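Local coordinates for cellulase (Uncultured bacterium, PDB 6XSO), which probably acts as a broad-specificity endoglucanase of glycoside hydrolase family 5, hydrolysing internal linkages in cellulose and related plant polysaccharides, at residues T84-M89 against D130-W135; A78-V83 against S172-L177; T56-P61 against V121-G126. All coordinates share one frame; numbering follows the deposited sequence.

Contact 1: T84-M89 against D130-W135; sequences TWYQEM and DAFKSW
The ring edge of Phe132 meets the hydroxyl of Tyr86: OH lies in the ring plane, 3.7 Å from CD2. One face of the Phe132 ring carries the backbone N of Ser134, offset toward the rim, and one face of the Tyr86 ring carries CG of its neighbour Gln87, likewise off centre. The two aromatic side chains cross at a slant, with CE2 of Tyr86 and CE2 of Phe132 4.1 Å apart. Tyr86 also touches Trp135, but through its stem: CB lies 3.7 Å from NE1 of the indole. With CG of Tyr86 turned between the backbone N and the carbonyl carbon (chi1 75°), CB meets the indole while the phenol runs on to Phe132. Met89 adds an oblique Met-aromatic contact, its SD 5.3 Å from the centroid of the six-membered ring of Trp135 and its CE 4.1 Å from CZ2. The polar ends are held by third parties, Tyr86 OH by Asn42 OD1 and Trp135 NE1 by Asp124 OD1. The contact joins two loops of the barrel, one running from strand 78-81 to helix 97-111, the other from strand 116-119 to helix 140-161, where Trp135 rests on Asn146 and Leu153.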
loop_
_atom_site.group_PDB
_atom_site.type_symbol
_atom_site.label_atom_id
_atom_site.label_comp_id
_atom_site.label_asym_id
_atom_site.label_seq_id
_atom_site.Cartn_x
_atom_site.Cartn_y
_atom_site.Cartn_z
ATOM N N THR A 84 -5.704 -1.527 9.555
ATOM C CA THR A 84 -6.619 -2.663 9.618
ATOM C C THR A 84 -7.840 -2.264 10.431
ATOM O O THR A 84 -7.709 -1.783 11.563
ATOM C CB THR A 84 -5.928 -3.891 10.216
ATOM O OG1 THR A 84 -4.823 -4.265 9.374
ATOM C CG2 THR A 84 -6.924 -5.063 10.360
ATOM N N TRP A 85 -9.027 -2.477 9.857
ATOM C CA TRP A 85 -10.235 -1.867 10.385
ATOM C C TRP A 85 -11.181 -2.810 11.120
ATOM O O TRP A 85 -11.993 -2.328 11.914
ATOM C CB TRP A 85 -11.018 -1.156 9.261
ATOM C CG TRP A 85 -10.210 -0.105 8.561
ATOM C CD1 TRP A 85 -9.393 -0.289 7.490
ATOM C CD2 TRP A 85 -10.142 1.297 8.888
ATOM N NE1 TRP A 85 -8.799 0.906 7.135
ATOM C CE2 TRP A 85 -9.250 1.893 7.969
ATOM C CE3 TRP A 85 -10.745 2.101 9.860
ATOM C CZ2 TRP A 85 -8.969 3.249 7.975
ATOM C CZ3 TRP A 85 -10.436 3.457 9.882
ATOM C CH2 TRP A 85 -9.539 4.010 8.953
ATOM N N TYR A 86 -11.090 -4.128 10.902
ATOM C CA TYR A 86 -12.182 -5.010 11.305
ATOM C C TYR A 86 -12.366 -5.088 12.816
ATOM O O TYR A 86 -13.486 -5.358 13.285
ATOM C CB TYR A 86 -12.011 -6.410 10.703
ATOM C CG TYR A 86 -10.944 -7.300 11.342
ATOM C CD1 TYR A 86 -11.278 -8.213 12.338
ATOM C CD2 TYR A 86 -9.625 -7.258 10.910
ATOM C CE1 TYR A 86 -10.310 -9.034 12.906
ATOM C CE2 TYR A 86 -8.658 -8.069 11.477
ATOM C CZ TYR A 86 -9.016 -8.960 12.471
ATOM O OH TYR A 86 -8.070 -9.781 13.044
ATOM N N GLN A 87 -11.304 -4.888 13.598
ATOM C CA GLN A 87 -11.430 -4.880 15.051
ATOM C C GLN A 87 -11.883 -3.527 15.577
ATOM O O GLN A 87 -11.944 -3.334 16.800
ATOM C CB GLN A 87 -10.123 -5.302 15.722
ATOM C CG GLN A 87 -9.585 -6.631 15.180
ATOM C CD GLN A 87 -8.563 -7.275 16.088
ATOM O OE1 GLN A 87 -7.364 -7.053 15.933
ATOM N NE2 GLN A 87 -9.035 -8.062 17.060
ATOM N N GLU A 88 -12.203 -2.603 14.669
ATOM C CA GLU A 88 -12.648 -1.257 15.009
ATOM C C GLU A 88 -14.022 -0.953 14.427
ATOM O O GLU A 88 -14.441 0.208 14.425
ATOM C CB GLU A 88 -11.604 -0.225 14.548
ATOM C CG GLU A 88 -10.205 -0.421 15.131
ATOM C CD GLU A 88 -10.119 -0.233 16.653
ATOM O OE1 GLU A 88 -11.055 0.297 17.289
ATOM O OE2 GLU A 88 -9.083 -0.620 17.226
ATOM N N MET A 89 -14.739 -1.975 13.963
ATOM C CA MET A 89 -16.031 -1.845 13.311
ATOM C C MET A 89 -17.075 -2.598 14.119
ATOM O O MET A 89 -16.815 -3.700 14.610
ATOM C CB MET A 89 -15.979 -2.459 11.910
ATOM C CG MET A 89 -15.103 -1.695 10.936
ATOM S SD MET A 89 -14.633 -2.599 9.447
ATOM C CE MET A 89 -16.223 -2.775 8.648
ATOM N N ASP A 130 -4.948 -19.684 11.313
ATOM C CA ASP A 130 -5.392 -19.967 12.681
ATOM C C ASP A 130 -6.680 -19.199 12.937
ATOM O O ASP A 130 -7.650 -19.397 12.186
ATOM C CB ASP A 130 -4.225 -19.693 13.631
ATOM C CG ASP A 130 -3.042 -20.596 13.367
ATOM O OD1 ASP A 130 -3.263 -21.781 13.042
ATOM O OD2 ASP A 130 -1.896 -20.112 13.478
ATOM N N ALA A 131 -6.751 -18.342 13.955
ATOM C CA ALA A 131 -7.975 -17.622 14.272
ATOM C C ALA A 131 -8.270 -16.485 13.307
ATOM O O ALA A 131 -9.388 -15.959 13.314
ATOM C CB ALA A 131 -7.890 -17.060 15.696
ATOM N N PHE A 132 -7.312 -16.110 12.467
ATOM C CA PHE A 132 -7.490 -15.006 11.535
ATOM C C PHE A 132 -8.097 -15.518 10.235
ATOM O O PHE A 132 -7.558 -16.442 9.610
ATOM C CB PHE A 132 -6.149 -14.336 11.257
ATOM C CG PHE A 132 -6.206 -13.305 10.174
ATOM C CD1 PHE A 132 -5.785 -13.609 8.893
ATOM C CD2 PHE A 132 -6.692 -12.033 10.436
ATOM C CE1 PHE A 132 -5.848 -12.663 7.894
ATOM C CE2 PHE A 132 -6.748 -11.078 9.440
ATOM C CZ PHE A 132 -6.322 -11.392 8.164
ATOM N N LYS A 133 -9.231 -14.938 9.844
ATOM C CA LYS A 133 -9.832 -15.191 8.536
ATOM C C LYS A 133 -10.191 -13.833 7.948
ATOM O O LYS A 133 -11.055 -13.134 8.486
ATOM C CB LYS A 133 -11.076 -16.077 8.610
ATOM C CG LYS A 133 -11.341 -16.728 7.248
ATOM C CD LYS A 133 -12.633 -17.531 7.150
ATOM C CE LYS A 133 -12.552 -18.487 5.962
ATOM N NZ LYS A 133 -13.876 -18.983 5.493
ATOM N N SER A 134 -9.529 -13.447 6.861
ATOM C CA SER A 134 -9.771 -12.130 6.288
ATOM C C SER A 134 -11.188 -12.059 5.730
ATOM O O SER A 134 -11.706 -13.034 5.177
ATOM C CB SER A 134 -8.773 -11.855 5.170
ATOM O OG SER A 134 -8.842 -12.861 4.179
ATOM N N TRP A 135 -11.822 -10.894 5.873
ATOM C CA TRP A 135 -13.208 -10.758 5.444
ATOM C C TRP A 135 -13.356 -10.265 4.011
ATOM O O TRP A 135 -14.408 -10.508 3.403
ATOM C CB TRP A 135 -14.030 -9.903 6.417
ATOM C CG TRP A 135 -13.713 -8.453 6.518
ATOM C CD1 TRP A 135 -12.744 -7.880 7.278
ATOM C CD2 TRP A 135 -14.406 -7.371 5.873
ATOM N NE1 TRP A 135 -12.763 -6.508 7.132
ATOM C CE2 TRP A 135 -13.795 -6.178 6.292
ATOM C CE3 TRP A 135 -15.484 -7.301 4.984
ATOM C CZ2 TRP A 135 -14.218 -4.927 5.845
ATOM C CZ3 TRP A 135 -15.900 -6.059 4.542
ATOM C CH2 TRP A 135 -15.272 -4.889 4.982
#

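Contact 2: A78-V83 against S172-L177; sequences AIRVPV and SYNEML
Arg80 reaches Asn174 by an almost fully stretched chain: CG is anti to the backbone N (chi1 178°), and the run from CG to NE stays extended, which carries the guanidinium from the strand across to the loop. Asn174 also holds its CG opposite its own backbone N, and the two side chains meet at about a right angle. The result is one hydrogen bond, Arg80 NH2 to Asn174 OD1 at 2.8 Å, moderately bent at the hydrogen (143°). The acceptor sits in the guanidinium plane, at its edge, whereas the donor stands 38° out of the carbonyl plane of the amide and so misses the lone-pair directions. The fold is a (beta/alpha)8 barrel, and the bond spans from strand 78-81 to the loop that follows strand 168-171, near the centre of the chain. The position of Asn174 and Glu175 is consistent with the Asn-Glu pair of GH5 enzymes, whose glutamate is usually the acid/base. The same guanidinium makes salt bridges through NH2 to Glu171 and through NH1 to Glu308, NH1 also bonding Asn34 OD1. These several bonds fix the rotation of a buried charged group. On the loop side, the backbone O of Asn174 accepts from Asn232 ND2.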
loop_
_atom_site.group_PDB
_atom_site.type_symbol
_atom_site.label_atom_id
_atom_site.label_comp_id
_atom_site.label_asym_id
_atom_site.label_seq_id
_atom_site.Cartn_x
_atom_site.Cartn_y
_atom_site.Cartn_z
ATOM N N ALA A 78 7.253 10.474 1.285
ATOM C CA ALA A 78 5.926 9.879 1.356
ATOM C C ALA A 78 5.945 8.757 2.378
ATOM O O ALA A 78 6.959 8.072 2.539
ATOM C CB ALA A 78 5.511 9.332 -0.022
ATOM N N ILE A 79 4.810 8.584 3.059
ATOM C CA ILE A 79 4.628 7.532 4.049
ATOM C C ILE A 79 3.338 6.789 3.705
ATOM O O ILE A 79 2.288 7.418 3.536
ATOM C CB ILE A 79 4.548 8.101 5.477
ATOM C CG1 ILE A 79 5.732 9.017 5.831
ATOM C CG2 ILE A 79 4.427 6.956 6.498
ATOM C CD1 ILE A 79 7.088 8.330 5.942
ATOM N N ARG A 80 3.421 5.460 3.595
ATOM C CA ARG A 80 2.233 4.618 3.572
ATOM C C ARG A 80 1.911 4.230 5.012
ATOM O O ARG A 80 2.786 3.743 5.740
ATOM C CB ARG A 80 2.439 3.368 2.710
ATOM C CG ARG A 80 1.227 2.392 2.671
ATOM C CD ARG A 80 1.367 1.511 1.503
ATOM N NE ARG A 80 0.387 0.458 1.250
ATOM C CZ ARG A 80 0.540 -0.829 1.553
ATOM N NH1 ARG A 80 1.547 -1.243 2.316
ATOM N NH2 ARG A 80 -0.362 -1.704 1.135
ATOM N N VAL A 81 0.655 4.436 5.404
ATOM C CA VAL A 81 0.158 4.174 6.755
ATOM C C VAL A 81 -0.883 3.069 6.597
ATOM O O VAL A 81 -2.079 3.356 6.429
ATOM C CB VAL A 81 -0.418 5.446 7.396
ATOM C CG1 VAL A 81 -1.013 5.137 8.770
ATOM C CG2 VAL A 81 0.688 6.507 7.543
ATOM N N PRO A 82 -0.480 1.803 6.614
ATOM C CA PRO A 82 -1.471 0.723 6.538
ATOM C C PRO A 82 -2.374 0.724 7.758
ATOM O O PRO A 82 -1.929 0.919 8.890
ATOM C CB PRO A 82 -0.625 -0.553 6.505
ATOM C CG PRO A 82 0.768 -0.138 6.407
ATOM C CD PRO A 82 0.895 1.301 6.750
ATOM N N VAL A 83 -3.659 0.466 7.528
ATOM C CA VAL A 83 -4.635 0.440 8.610
ATOM C C VAL A 83 -5.502 -0.799 8.454
ATOM O O VAL A 83 -6.017 -1.064 7.360
ATOM C CB VAL A 83 -5.542 1.691 8.622
ATOM C CG1 VAL A 83 -6.484 1.661 9.807
ATOM C CG2 VAL A 83 -4.752 2.961 8.665
ATOM N N SER A 172 -7.358 1.142 -2.048
ATOM C CA SER A 172 -8.600 0.377 -1.952
ATOM C C SER A 172 -8.538 -0.788 -0.968
ATOM O O SER A 172 -9.497 -1.022 -0.220
ATOM C CB SER A 172 -8.946 -0.131 -3.356
ATOM O OG SER A 172 -7.891 -0.928 -3.909
ATOM N N TYR A 173 -7.490 -1.598 -1.026
ATOM C CA TYR A 173 -7.359 -2.864 -0.282
ATOM C C TYR A 173 -5.905 -3.290 -0.493
ATOM O O TYR A 173 -5.278 -2.915 -1.494
ATOM C CB TYR A 173 -8.374 -3.987 -0.722
ATOM C CG TYR A 173 -8.438 -4.088 -2.222
ATOM C CD1 TYR A 173 -7.378 -4.641 -2.927
ATOM C CD2 TYR A 173 -9.506 -3.558 -2.943
ATOM C CE1 TYR A 173 -7.365 -4.652 -4.289
ATOM C CE2 TYR A 173 -9.493 -3.554 -4.315
ATOM C CZ TYR A 173 -8.411 -4.079 -4.973
ATOM O OH TYR A 173 -8.397 -4.043 -6.338
ATOM N N ASN A 174 -5.383 -4.093 0.432
ATOM C CA ASN A 174 -3.957 -4.421 0.435
ATOM C C ASN A 174 -3.583 -5.619 -0.438
ATOM O O ASN A 174 -3.128 -5.435 -1.571
ATOM C CB ASN A 174 -3.494 -4.614 1.894
ATOM C CG ASN A 174 -2.060 -5.009 1.987
ATOM O OD1 ASN A 174 -1.206 -4.407 1.311
ATOM N ND2 ASN A 174 -1.752 -6.013 2.825
ATOM N N GLU A 175 -3.736 -6.842 0.080
ATOM C CA GLU A 175 -3.307 -8.071 -0.594
ATOM C C GLU A 175 -4.495 -9.027 -0.571
ATOM O O GLU A 175 -4.587 -9.922 0.274
ATOM C CB GLU A 175 -2.039 -8.672 0.065
ATOM C CG GLU A 175 -0.786 -7.857 -0.242
ATOM C CD GLU A 175 0.469 -8.386 0.389
ATOM O OE1 GLU A 175 0.421 -9.278 1.249
ATOM O OE2 GLU A 175 1.559 -7.900 0.006
ATOM N N MET A 176 -5.432 -8.809 -1.486
ATOM C CA MET A 176 -6.661 -9.589 -1.510
ATOM C C MET A 176 -6.409 -10.900 -2.249
ATOM O O MET A 176 -5.925 -10.901 -3.388
ATOM C CB MET A 176 -7.771 -8.805 -2.219
ATOM C CG MET A 176 -9.139 -9.340 -1.886
ATOM S SD MET A 176 -10.487 -8.735 -2.904
ATOM C CE MET A 176 -10.266 -6.964 -2.865
ATOM N N LEU A 177 -6.768 -12.010 -1.611
ATOM C CA LEU A 177 -6.536 -13.353 -2.129
ATOM C C LEU A 177 -7.863 -14.070 -2.327
ATOM O O LEU A 177 -8.894 -13.682 -1.768
ATOM C CB LEU A 177 -5.680 -14.172 -1.152
ATOM C CG LEU A 177 -4.424 -13.506 -0.593
ATOM C CD1 LEU A 177 -3.665 -14.445 0.333
ATOM C CD2 LEU A 177 -3.518 -13.010 -1.712
#

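Contact 3: T56-P61 against V121-G126; sequences TCWGQP and VHHDTG
Aromatic packing carries the whole contact between Trp58 and His123. CH2 of Trp58 comes 3.6 Å from CD2 of His123, and CZ3 of Trp58 lies 3.8 Å from NE2 of the same imidazole. That NE2 lies in the indole plane, at its edge, yet the pair is neither a stack nor edge-to-face: the six-membered ring of Trp58 and the imidazole have centroids 5.5 Å apart and planes inclined at 56°. The outer corner of the indole gets there because CG of Trp58 is anti to the carbonyl carbon (chi1 -73°), with the ring swung toward the other loop. Behind His123 a second imidazole gives support, since CD2 of His122 stands 3.4 Å above the centre of its ring. Without the indole of Trp58, as with an alanine here, the His123 ring is likely to lose its packing on the side away from His122, and a gap would probably open there.

Hydrogen bonding shapes the two loops rather than joining them. Residues 56-59 form a type I turn, closed by Gly59 N to Thr56 O at 3.1 Å. A second type I turn, 122-125, has a double closure on His122 O: Thr125 N donates at 3.0 Å and Thr125 OG1 at 2.7 Å, the latter nearly in line with the carbonyl (166°). Thr125 OG1 in turn accepts from Glu175 N.

Both turns lie on loops at the C-terminal end of the barrel strands, the rim where GH5 enzymes of this (beta/alpha)8 fold form their substrate cleft, which Trp58 and His123 could border.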
loop_
_atom_site.group_PDB
_atom_site.type_symbol
_atom_site.label_atom_id
_atom_site.label_comp_id
_atom_site.label_asym_id
_atom_site.label_seq_id
_atom_site.Cartn_x
_atom_site.Cartn_y
_atom_site.Cartn_z
ATOM N N THR A 56 -0.159 -1.069 19.316
ATOM C CA THR A 56 1.038 -1.666 19.896
ATOM C C THR A 56 1.018 -3.197 19.942
ATOM O O THR A 56 1.957 -3.795 20.476
ATOM C CB THR A 56 1.279 -1.115 21.318
ATOM O OG1 THR A 56 0.272 -1.589 22.229
ATOM C CG2 THR A 56 1.272 0.421 21.336
ATOM N N CYS A 57 -0.003 -3.855 19.391
ATOM C CA CYS A 57 -0.113 -5.291 19.641
ATOM C C CYS A 57 0.934 -6.118 18.907
ATOM O O CYS A 57 1.142 -7.273 19.284
ATOM C CB CYS A 57 -1.532 -5.790 19.375
ATOM S SG CYS A 57 -1.994 -5.997 17.682
ATOM N N TRP A 58 1.622 -5.563 17.903
ATOM C CA TRP A 58 2.720 -6.261 17.242
ATOM C C TRP A 58 4.088 -5.672 17.600
ATOM O O TRP A 58 5.057 -5.833 16.845
ATOM C CB TRP A 58 2.508 -6.316 15.730
ATOM C CG TRP A 58 1.421 -7.286 15.300
ATOM C CD1 TRP A 58 0.732 -8.162 16.093
ATOM C CD2 TRP A 58 0.929 -7.480 13.973
ATOM N NE1 TRP A 58 -0.179 -8.877 15.340
ATOM C CE2 TRP A 58 -0.074 -8.475 14.034
ATOM C CE3 TRP A 58 1.232 -6.900 12.736
ATOM C CZ2 TRP A 58 -0.769 -8.898 12.906
ATOM C CZ3 TRP A 58 0.539 -7.324 11.619
ATOM C CH2 TRP A 58 -0.442 -8.306 11.707
ATOM N N GLY A 59 4.192 -5.026 18.754
ATOM C CA GLY A 59 5.475 -4.595 19.275
ATOM C C GLY A 59 6.003 -3.280 18.753
ATOM O O GLY A 59 7.163 -2.960 19.015
ATOM N N GLN A 60 5.220 -2.533 18.017
ATOM C CA GLN A 60 5.629 -1.176 17.694
ATOM C C GLN A 60 5.082 -0.214 18.745
ATOM O O GLN A 60 4.035 -0.467 19.346
ATOM C CB GLN A 60 5.103 -0.780 16.324
ATOM C CG GLN A 60 5.633 -1.630 15.179
ATOM C CD GLN A 60 7.144 -1.590 15.035
ATOM O OE1 GLN A 60 7.782 -0.572 15.295
ATOM N NE2 GLN A 60 7.722 -2.711 14.625
ATOM N N PRO A 61 5.782 0.880 19.012
ATOM C CA PRO A 61 5.312 1.851 20.005
ATOM C C PRO A 61 4.205 2.731 19.440
ATOM O O PRO A 61 3.962 2.784 18.234
ATOM C CB PRO A 61 6.565 2.691 20.269
ATOM C CG PRO A 61 7.277 2.679 18.911
ATOM C CD PRO A 61 7.032 1.305 18.345
ATOM N N VAL A 121 -6.878 -0.118 3.438
ATOM C CA VAL A 121 -7.601 -1.174 4.144
ATOM C C VAL A 121 -6.683 -2.395 4.033
ATOM O O VAL A 121 -6.464 -2.908 2.924
ATOM C CB VAL A 121 -8.978 -1.410 3.508
ATOM C CG1 VAL A 121 -9.630 -2.687 4.023
ATOM C CG2 VAL A 121 -9.906 -0.207 3.762
ATOM N N HIS A 122 -6.097 -2.830 5.165
ATOM C CA HIS A 122 -4.898 -3.669 5.127
ATOM C C HIS A 122 -5.239 -5.092 5.473
ATOM O O HIS A 122 -5.552 -5.899 4.581
ATOM C CB HIS A 122 -3.792 -3.018 5.971
ATOM C CG HIS A 122 -2.426 -3.515 5.641
ATOM N ND1 HIS A 122 -1.708 -3.030 4.570
ATOM C CD2 HIS A 122 -1.665 -4.494 6.187
ATOM C CE1 HIS A 122 -0.546 -3.646 4.497
ATOM N NE2 HIS A 122 -0.478 -4.523 5.482
ATOM N N HIS A 123 -5.142 -5.523 6.747
ATOM C CA HIS A 123 -5.358 -6.933 7.082
ATOM C C HIS A 123 -6.820 -7.304 7.213
ATOM O O HIS A 123 -7.149 -8.378 7.724
ATOM C CB HIS A 123 -4.562 -7.350 8.312
ATOM C CG HIS A 123 -3.092 -7.384 8.072
ATOM N ND1 HIS A 123 -2.531 -7.993 6.968
ATOM C CD2 HIS A 123 -2.063 -6.883 8.792
ATOM C CE1 HIS A 123 -1.216 -7.866 7.022
ATOM N NE2 HIS A 123 -0.905 -7.208 8.127
ATOM N N ASP A 124 -7.689 -6.425 6.724
ATOM C CA ASP A 124 -9.020 -6.854 6.296
ATOM C C ASP A 124 -8.958 -7.784 5.100
ATOM O O ASP A 124 -9.934 -8.513 4.856
ATOM C CB ASP A 124 -9.794 -5.577 6.000
ATOM C CG ASP A 124 -9.822 -4.635 7.209
ATOM O OD1 ASP A 124 -10.630 -4.902 8.131
ATOM O OD2 ASP A 124 -9.006 -3.675 7.239
ATOM N N THR A 125 -7.841 -7.771 4.370
ATOM C CA THR A 125 -7.487 -8.739 3.344
ATOM C C THR A 125 -6.374 -9.644 3.863
ATOM O O THR A 125 -5.711 -9.353 4.868
ATOM C CB THR A 125 -6.956 -8.063 2.072
ATOM O OG1 THR A 125 -5.679 -7.457 2.343
ATOM C CG2 THR A 125 -7.908 -7.028 1.518
ATOM N N GLY A 126 -6.148 -10.738 3.136
ATOM C CA GLY A 126 -4.941 -11.522 3.276
ATOM C C GLY A 126 -5.191 -12.991 3.536
ATOM O O GLY A 126 -6.317 -13.496 3.465
#

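In the fold
Contact 2 is the core member, centred about 3 Å from the centre of the chain, and its chemistry is charged and polar. Contacts 1 and 3 lie nearer the surface, about 18 Å and 13 Å out, and join partly exposed residues, contact 1 by aromatic and Met-aromatic packing, contact 3 by a single oblique aromatic pair. Contacts 1 and 3 both use the loop after strand 116-119, through 130-135 and 121-126, while 78-83 runs straight into 84-89 and so links contact 2 to contact 1. Polar bonds stitch the three together: Ser134 OG to Gly126 O at 2.7 Å joins contacts 1 and 3, and His122 N to Val83 O at 2.8 Å joins contacts 2 and 3.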